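Local coordinates for ribosomal-protein-alanine acetyltransferase (Clostridium acetobutylicum, PDB 3DNS) that probably transfers an acetyl group to the N-terminal alanine of a ribosomal protein, this chain being the N-terminal domain of the longer enzyme, at residues T94-I108 with K119-Y131. Numbering follows the deposited sequence.
Sequences TQPFVELGFAFEGII and KDEFLFGMDYKNY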
ATOM      1  N   THR A  94       7.056  12.377   9.835  1.00 33.22           N
ATOM      2  CA  THR A  94       7.695  12.319  11.169  1.00 32.71           C
ATOM      3  C   THR A  94       6.839  12.999  12.255  1.00 32.06           C
ATOM      4  O   THR A  94       7.100  12.912  13.479  1.00 32.13           O
ATOM      5  CB  THR A  94       9.111  12.953  11.139  1.00 32.46           C
ATOM      6  OG1 THR A  94       9.007  14.365  10.969  1.00 33.49           O
ATOM      7  CG2 THR A  94       9.944  12.400  10.000  1.00 32.85           C
ATOM      8  N   GLN A  95       5.812  13.690  11.795  1.00 31.74           N
ATOM      9  CA  GLN A  95       4.898  14.424  12.653  1.00 31.52           C
ATOM     10  C   GLN A  95       4.231  13.533  13.706  1.00 31.05           C
ATOM     11  O   GLN A  95       4.233  13.876  14.908  1.00 29.83           O
ATOM     12  CB  GLN A  95       3.886  15.121  11.749  1.00 31.51           C
ATOM     13  CG  GLN A  95       2.576  15.498  12.376  1.00 32.82           C
ATOM     14  CD  GLN A  95       1.677  16.194  11.384  1.00 34.48           C
ATOM     15  OE1 GLN A  95       1.808  15.978  10.171  1.00 39.68           O
ATOM     16  NE2 GLN A  95       0.756  17.040  11.876  1.00 37.40           N
ATOM     17  N   PRO A  96       3.681  12.370  13.287  1.00 30.10           N
ATOM     18  CA  PRO A  96       3.041  11.531  14.276  1.00 30.15           C
ATOM     19  C   PRO A  96       4.005  11.124  15.385  1.00 29.58           C
ATOM     20  O   PRO A  96       3.617  11.050  16.532  1.00 29.77           O
ATOM     21  CB  PRO A  96       2.583  10.297  13.475  1.00 30.18           C
ATOM     22  CG  PRO A  96       2.538  10.736  12.064  1.00 31.38           C
ATOM     23  CD  PRO A  96       3.645  11.754  11.953  1.00 31.56           C
ATOM     24  N   PHE A  97       5.261  10.862  15.043  1.00 29.71           N
ATOM     25  CA  PHE A  97       6.242  10.419  16.032  1.00 29.44           C
ATOM     26  C   PHE A  97       6.521  11.511  17.053  1.00 29.59           C
ATOM     27  O   PHE A  97       6.612  11.271  18.279  1.00 32.03           O
ATOM     28  CB  PHE A  97       7.553  10.058  15.368  1.00 29.24           C
ATOM     29  CG  PHE A  97       7.496   8.812  14.587  1.00 29.44           C
ATOM     30  CD1 PHE A  97       7.813   7.605  15.180  1.00 25.62           C
ATOM     31  CD2 PHE A  97       7.139   8.848  13.222  1.00 30.50           C
ATOM     32  CE1 PHE A  97       7.737   6.429  14.445  1.00 29.07           C
ATOM     33  CE2 PHE A  97       7.064   7.701  12.500  1.00 30.43           C
ATOM     34  CZ  PHE A  97       7.380   6.476  13.105  1.00 30.27           C
ATOM     35  N   VAL A  98       6.707  12.717  16.558  1.00 29.71           N
ATOM     36  CA  VAL A  98       7.042  13.846  17.439  1.00 29.61           C
ATOM     37  C   VAL A  98       5.827  14.179  18.345  1.00 29.09           C
ATOM     38  O   VAL A  98       5.974  14.471  19.536  1.00 29.21           O
ATOM     39  CB  VAL A  98       7.605  15.052  16.582  1.00 29.88           C
ATOM     40  CG1 VAL A  98       7.946  16.278  17.426  1.00 29.91           C
ATOM     41  CG2 VAL A  98       8.863  14.581  15.818  1.00 30.98           C
ATOM     42  N   GLU A  99       4.627  14.116  17.786  1.00 29.15           N
ATOM     43  CA  GLU A  99       3.417  14.402  18.562  1.00 28.56           C
ATOM     44  C   GLU A  99       3.118  13.345  19.652  1.00 28.23           C
ATOM     45  O   GLU A  99       2.436  13.630  20.634  1.00 28.02           O
ATOM     46  CB  GLU A  99       2.224  14.550  17.604  1.00 28.43           C
ATOM     47  CG  GLU A  99       2.399  15.755  16.681  1.00 28.53           C
ATOM     48  CD  GLU A  99       1.290  15.918  15.650  1.00 29.30           C
ATOM     49  OE1 GLU A  99       0.522  14.957  15.424  1.00 29.92           O
ATOM     50  OE2 GLU A  99       1.193  17.016  15.061  1.00 25.38           O
ATOM     51  N   LEU A 100       3.601  12.116  19.469  1.00 27.40           N
ATOM     52  CA  LEU A 100       3.411  11.088  20.477  1.00 26.99           C
ATOM     53  C   LEU A 100       4.545  11.105  21.516  1.00 27.53           C
ATOM     54  O   LEU A 100       4.485  10.381  22.499  1.00 28.06           O
ATOM     55  CB  LEU A 100       3.295   9.726  19.820  1.00 26.97           C
ATOM     56  CG  LEU A 100       2.052   9.505  18.982  1.00 27.20           C
ATOM     57  CD1 LEU A 100       2.198   8.170  18.182  1.00 24.39           C
ATOM     58  CD2 LEU A 100       0.814   9.440  19.910  1.00 28.88           C
ATOM     59  N   GLY A 101       5.560  11.948  21.320  1.00 27.16           N
ATOM     60  CA  GLY A 101       6.636  12.040  22.275  1.00 27.43           C
ATOM     61  C   GLY A 101       7.888  11.187  22.033  1.00 27.71           C
ATOM     62  O   GLY A 101       8.738  11.066  22.940  1.00 27.72           O
ATOM     63  N   PHE A 102       8.028  10.620  20.841  1.00 26.41           N
ATOM     64  CA  PHE A 102       9.262   9.888  20.511  1.00 26.12           C
ATOM     65  C   PHE A 102      10.429  10.833  20.353  1.00 25.86           C
ATOM     66  O   PHE A 102      10.274  11.908  19.804  1.00 25.13           O
ATOM     67  CB  PHE A 102       9.165   9.150  19.187  1.00 25.67           C
ATOM     68  CG  PHE A 102       8.270   7.976  19.198  1.00 23.84           C
ATOM     69  CD1 PHE A 102       8.780   6.712  19.403  1.00 24.33           C
ATOM     70  CD2 PHE A 102       6.926   8.120  18.942  1.00 26.22           C
ATOM     71  CE1 PHE A 102       7.973   5.612  19.433  1.00 24.66           C
ATOM     72  CE2 PHE A 102       6.078   6.979  18.931  1.00 24.91           C
ATOM     73  CZ  PHE A 102       6.633   5.734  19.171  1.00 23.84           C
ATOM     74  N   ALA A 103      11.599  10.386  20.793  1.00 25.38           N
ATOM     75  CA  ALA A 103      12.873  11.075  20.517  1.00 25.65           C
ATOM     76  C   ALA A 103      13.462  10.643  19.144  1.00 25.20           C
ATOM     77  O   ALA A 103      13.381   9.490  18.736  1.00 23.34           O
ATOM     78  CB  ALA A 103      13.882  10.792  21.671  1.00 24.82           C
ATOM     79  N   PHE A 104      14.061  11.594  18.434  1.00 25.62           N
ATOM     80  CA  PHE A 104      14.918  11.294  17.291  1.00 26.05           C
ATOM     81  C   PHE A 104      16.259  10.838  17.848  1.00 25.68           C
ATOM     82  O   PHE A 104      16.951  11.633  18.484  1.00 26.94           O
ATOM     83  CB  PHE A 104      15.167  12.585  16.481  1.00 26.89           C
ATOM     84  CG  PHE A 104      14.055  12.935  15.505  1.00 28.22           C
ATOM     85  CD1 PHE A 104      14.098  12.487  14.188  1.00 27.28           C
ATOM     86  CD2 PHE A 104      13.000  13.754  15.882  1.00 29.36           C
ATOM     87  CE1 PHE A 104      13.123  12.876  13.246  1.00 26.39           C
ATOM     88  CE2 PHE A 104      11.989  14.120  14.931  1.00 27.46           C
ATOM     89  CZ  PHE A 104      12.080  13.676  13.623  1.00 27.95           C
ATOM     90  N   GLU A 105      16.625   9.580  17.661  1.00 25.12           N
ATOM     91  CA  GLU A 105      17.850   9.075  18.255  1.00 25.64           C
ATOM     92  C   GLU A 105      18.978   9.011  17.256  1.00 24.67           C
ATOM     93  O   GLU A 105      20.130   8.980  17.636  1.00 26.25           O
ATOM     94  CB  GLU A 105      17.623   7.747  18.986  1.00 24.10           C
ATOM     95  CG  GLU A 105      16.674   7.965  20.156  1.00 26.55           C
ATOM     96  CD  GLU A 105      16.571   6.816  21.137  1.00 26.37           C
ATOM     97  OE1 GLU A 105      15.916   7.050  22.166  1.00 28.81           O
ATOM     98  OE2 GLU A 105      17.130   5.719  20.920  1.00 22.78           O
ATOM     99  N   GLY A 106      18.640   9.063  15.995  1.00 25.08           N
ATOM    100  CA  GLY A 106      19.654   9.179  14.918  1.00 25.12           C
ATOM    101  C   GLY A 106      19.124   9.094  13.500  1.00 24.22           C
ATOM    102  O   GLY A 106      17.928   9.020  13.291  1.00 23.59           O
ATOM    103  N   ILE A 107      20.040   9.164  12.534  1.00 23.60           N
ATOM    104  CA  ILE A 107      19.702   9.066  11.128  1.00 22.75           C
ATOM    105  C   ILE A 107      20.681   8.066  10.562  1.00 22.65           C
ATOM    106  O   ILE A 107      21.914   8.205  10.662  1.00 19.54           O
ATOM    107  CB  ILE A 107      19.823  10.417  10.386  1.00 23.13           C
ATOM    108  CG1 ILE A 107      18.757  11.404  10.879  1.00 23.37           C
ATOM    109  CG2 ILE A 107      19.661  10.260   8.847  1.00 23.33           C
ATOM    110  CD1 ILE A 107      19.190  12.798  10.668  1.00 24.32           C
ATOM    111  N   ILE A 108      20.105   6.994  10.037  1.00 22.11           N
ATOM    112  CA  ILE A 108      20.859   5.948   9.430  1.00 23.73           C
ATOM    113  C   ILE A 108      20.909   6.317   7.958  1.00 24.37           C
ATOM    114  O   ILE A 108      19.956   6.037   7.225  1.00 23.25           O
ATOM    115  CB  ILE A 108      20.174   4.530   9.592  1.00 22.40           C
ATOM    116  CG1 ILE A 108      19.853   4.241  11.061  1.00 24.47           C
ATOM    117  CG2 ILE A 108      21.086   3.499   9.061  1.00 23.55           C
ATOM    118  CD1 ILE A 108      18.932   3.051  11.289  1.00 25.04           C
ATOM    119  N   LYS A 119      18.568   5.984   0.035  1.00 28.97           N
ATOM    120  CA  LYS A 119      17.807   6.868   0.889  1.00 28.29           C
ATOM    121  C   LYS A 119      18.159   6.625   2.365  1.00 27.44           C
ATOM    122  O   LYS A 119      18.763   5.593   2.739  1.00 27.67           O
ATOM    123  CB  LYS A 119      16.312   6.687   0.635  1.00 28.64           C
ATOM    124  CG  LYS A 119      15.766   7.327  -0.678  1.00 28.93           C
ATOM    125  CD  LYS A 119      14.382   6.707  -1.108  1.00 29.55           C
ATOM    126  CE  LYS A 119      13.452   6.438   0.053  1.00 29.05           C
ATOM    127  NZ  LYS A 119      12.015   6.038  -0.265  1.00 33.21           N
ATOM    128  N   ASP A 120      17.778   7.583   3.202  1.00 26.35           N
ATOM    129  CA  ASP A 120      18.107   7.564   4.619  1.00 25.61           C
ATOM    130  C   ASP A 120      16.914   7.010   5.403  1.00 24.97           C
ATOM    131  O   ASP A 120      15.777   7.028   4.909  1.00 23.39           O
ATOM    132  CB  ASP A 120      18.422   8.978   5.107  1.00 24.71           C
ATOM    133  CG  ASP A 120      19.634   9.613   4.411  1.00 25.75           C
ATOM    134  OD1 ASP A 120      20.490   8.912   3.781  1.00 21.52           O
ATOM    135  OD2 ASP A 120      19.751  10.850   4.572  1.00 26.26           O
ATOM    136  N   GLU A 121      17.208   6.502   6.610  1.00 24.87           N
ATOM    137  CA  GLU A 121      16.213   6.177   7.620  1.00 25.07           C
ATOM    138  C   GLU A 121      16.384   6.954   8.939  1.00 24.84           C
ATOM    139  O   GLU A 121      17.507   7.184   9.442  1.00 25.65           O
ATOM    140  CB  GLU A 121      16.265   4.672   7.904  1.00 26.14           C
ATOM    141  CG  GLU A 121      15.718   3.824   6.786  1.00 26.17           C
ATOM    142  CD  GLU A 121      15.735   2.351   7.093  1.00 26.88           C
ATOM    143  OE1 GLU A 121      16.867   1.812   7.300  1.00 30.31           O
ATOM    144  OE2 GLU A 121      14.628   1.723   7.103  1.00 25.07           O
ATOM    145  N   PHE A 122      15.259   7.342   9.518  1.00 24.47           N
ATOM    146  CA  PHE A 122      15.221   7.883  10.880  1.00 23.72           C
ATOM    147  C   PHE A 122      15.208   6.824  11.896  1.00 23.89           C
ATOM    148  O   PHE A 122      14.601   5.766  11.677  1.00 22.59           O
ATOM    149  CB  PHE A 122      13.973   8.712  11.134  1.00 24.10           C
ATOM    150  CG  PHE A 122      13.957   9.993  10.415  1.00 22.70           C
ATOM    151  CD1 PHE A 122      14.998  10.918  10.589  1.00 26.17           C
ATOM    152  CD2 PHE A 122      12.901  10.328   9.626  1.00 22.60           C
ATOM    153  CE1 PHE A 122      14.972  12.149   9.938  1.00 26.37           C
ATOM    154  CE2 PHE A 122      12.858  11.537   9.000  1.00 24.13           C
ATOM    155  CZ  PHE A 122      13.894  12.451   9.131  1.00 25.55           C
ATOM    156  N   LEU A 123      15.856   7.113  13.035  1.00 22.77           N
ATOM    157  CA  LEU A 123      15.788   6.243  14.197  1.00 22.57           C
ATOM    158  C   LEU A 123      15.086   7.015  15.289  1.00 22.25           C
ATOM    159  O   LEU A 123      15.601   8.028  15.767  1.00 22.37           O
ATOM    160  CB  LEU A 123      17.210   5.759  14.619  1.00 22.44           C
ATOM    161  CG  LEU A 123      17.302   4.765  15.792  1.00 23.45           C
ATOM    162  CD1 LEU A 123      16.701   3.383  15.418  1.00 22.60           C
ATOM    163  CD2 LEU A 123      18.787   4.616  16.354  1.00 21.10           C
ATOM    164  N   PHE A 124      13.901   6.530  15.679  1.00 22.78           N
ATOM    165  CA  PHE A 124      13.121   7.103  16.792  1.00 22.21           C
ATOM    166  C   PHE A 124      13.176   6.241  18.041  1.00 22.20           C
ATOM    167  O   PHE A 124      13.236   5.050  17.935  1.00 22.80           O
ATOM    168  CB  PHE A 124      11.677   7.251  16.369  1.00 22.27           C
ATOM    169  CG  PHE A 124      11.471   8.293  15.370  1.00 21.37           C
ATOM    170  CD1 PHE A 124      11.401   9.610  15.751  1.00 22.86           C
ATOM    171  CD2 PHE A 124      11.272   7.981  14.057  1.00 22.84           C
ATOM    172  CE1 PHE A 124      11.213  10.603  14.806  1.00 23.65           C
ATOM    173  CE2 PHE A 124      11.072   8.995  13.111  1.00 23.55           C
ATOM    174  CZ  PHE A 124      11.050  10.289  13.494  1.00 21.43           C
ATOM    175  N   GLY A 125      13.096   6.819  19.233  1.00 23.01           N
ATOM    176  CA  GLY A 125      13.084   5.984  20.426  1.00 23.57           C
ATOM    177  C   GLY A 125      12.082   6.461  21.457  1.00 24.98           C
ATOM    178  O   GLY A 125      11.736   7.651  21.491  1.00 25.43           O
HETATM  179  N   MSE A 126      11.589   5.511  22.264  1.00 25.28           N
HETATM  180  CA  MSE A 126      10.716   5.810  23.388  1.00 26.55           C
HETATM  181  C   MSE A 126      10.916   4.762  24.462  1.00 24.81           C
HETATM  182  O   MSE A 126      10.952   3.575  24.185  1.00 23.57           O
HETATM  183  CB  MSE A 126       9.240   5.831  22.946  1.00 25.84           C
HETATM  184  CG  MSE A 126       8.274   5.997  24.074  1.00 27.27           C
HETATM  185 SE   MSE A 126       6.412   6.241  23.506  0.70 30.92          SE
HETATM  186  CE  MSE A 126       6.531   7.966  22.598  1.00 29.91           C
ATOM    187  N   ASP A 127      11.037   5.213  25.691  1.00 25.51           N
ATOM    188  CA  ASP A 127      11.066   4.288  26.836  1.00 26.88           C
ATOM    189  C   ASP A 127       9.746   4.264  27.621  1.00 26.87           C
ATOM    190  O   ASP A 127       8.866   5.113  27.394  1.00 25.96           O
ATOM    191  CB  ASP A 127      12.320   4.480  27.701  1.00 26.17           C
ATOM    192  CG  ASP A 127      12.339   5.749  28.444  1.00 28.77           C
ATOM    193  OD1 ASP A 127      11.303   6.423  28.612  1.00 30.73           O
ATOM    194  OD2 ASP A 127      13.437   6.095  28.882  1.00 35.10           O
ATOM    195  N   TYR A 128       9.595   3.263  28.499  1.00 28.44           N
ATOM    196  CA  TYR A 128       8.374   3.096  29.301  1.00 29.40           C
ATOM    197  C   TYR A 128       8.061   4.362  30.116  1.00 29.85           C
ATOM    198  O   TYR A 128       6.916   4.834  30.133  1.00 30.89           O
ATOM    199  CB  TYR A 128       8.496   1.869  30.235  1.00 29.69           C
ATOM    200  CG  TYR A 128       7.242   1.462  30.975  1.00 29.30           C
ATOM    201  CD1 TYR A 128       6.436   0.423  30.502  1.00 29.47           C
ATOM    202  CD2 TYR A 128       6.879   2.092  32.171  1.00 31.33           C
ATOM    203  CE1 TYR A 128       5.303   0.031  31.173  1.00 30.94           C
ATOM    204  CE2 TYR A 128       5.728   1.713  32.881  1.00 32.18           C
ATOM    205  CZ  TYR A 128       4.937   0.677  32.376  1.00 32.98           C
ATOM    206  OH  TYR A 128       3.797   0.294  33.059  1.00 32.30           O
ATOM    207  N   LYS A 129       9.061   4.903  30.792  1.00 31.14           N
ATOM    208  CA  LYS A 129       8.880   6.131  31.568  1.00 32.08           C
ATOM    209  C   LYS A 129       8.198   7.207  30.718  1.00 32.92           C
ATOM    210  O   LYS A 129       7.229   7.855  31.143  1.00 32.92           O
ATOM    211  CB  LYS A 129      10.228   6.661  31.962  1.00 32.40           C
ATOM    212  CG  LYS A 129      10.878   5.919  33.075  1.00 34.12           C
ATOM    213  CD  LYS A 129      11.952   6.771  33.775  1.00 33.82           C
ATOM    214  CE  LYS A 129      13.376   6.516  33.252  1.00 35.49           C
ATOM    215  NZ  LYS A 129      14.388   6.774  34.344  1.00 34.42           N
ATOM    216  N   ASN A 130       8.763   7.413  29.527  1.00 33.02           N
ATOM    217  CA  ASN A 130       8.231   8.350  28.511  1.00 33.47           C
ATOM    218  C   ASN A 130       6.770   8.009  28.162  1.00 33.43           C
ATOM    219  O   ASN A 130       5.877   8.837  28.328  1.00 33.03           O
ATOM    220  CB  ASN A 130       9.118   8.316  27.240  1.00 33.08           C
ATOM    221  CG  ASN A 130       8.709   9.340  26.185  1.00 34.07           C
ATOM    222  OD1 ASN A 130       7.537   9.782  26.118  1.00 36.35           O
ATOM    223  ND2 ASN A 130       9.664   9.693  25.318  1.00 28.08           N
ATOM    224  N   TYR A 131       6.550   6.773  27.741  1.00 33.67           N
ATOM    225  CA  TYR A 131       5.230   6.285  27.402  1.00 34.54           C
ATOM    226  C   TYR A 131       4.194   6.455  28.502  1.00 35.49           C
ATOM    227  O   TYR A 131       3.075   6.872  28.225  1.00 36.31           O
ATOM    228  CB  TYR A 131       5.291   4.807  27.030  1.00 32.48           C
ATOM    229  CG  TYR A 131       3.970   4.272  26.564  1.00 31.45           C
ATOM    230  CD1 TYR A 131       3.237   3.390  27.344  1.00 30.43           C
ATOM    231  CD2 TYR A 131       3.439   4.642  25.315  1.00 31.27           C
ATOM    232  CE1 TYR A 131       1.989   2.890  26.886  1.00 32.72           C
ATOM    233  CE2 TYR A 131       2.220   4.143  24.855  1.00 30.83           C
ATOM    234  CZ  TYR A 131       1.485   3.275  25.638  1.00 29.69           C
ATOM    235  OH  TYR A 131       0.238   2.812  25.204  1.00 27.23           O
TER
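F124 packs its ring against F97 and F104 where the antiparallel hairpin of strands 103-114 and 117-127 forms one edge of the sheet of this GNAT-family domain, with helix 95-99 folded over one face. The tight part is aromatic. F97, from the helix, lies in an offset stack on F124, centroids 4.2 Å apart and planes only 7° from parallel; flat rings suit this face-on-face fit between helix and strand. F124 turns an edge to the face of F104, and F104 in turn points its edge at the face of F122. Farther along, the selenomethionine M126 bends at its last torsion (chi3 -66°) and lays its methyl CE over the F102 ring, 3.7 Å from the centroid, a Met-aromatic contact, while F97 CD1 lies over the opposite face. The solvent side runs along 103-108, in the outermost strand within this chain, where A103, F104, E105 and I107 are exposed. Here E105 extends past G125, whose lack of a side chain leaves room for E105 OE1 3.5 Å from G125 CA; its OE2 forms a salt bridge with K83 and a hydrogen bond with N85. At a classic beta bulge, L123 O accepts from E105 N at 2.7 Å and G106 N at 3.2 Å.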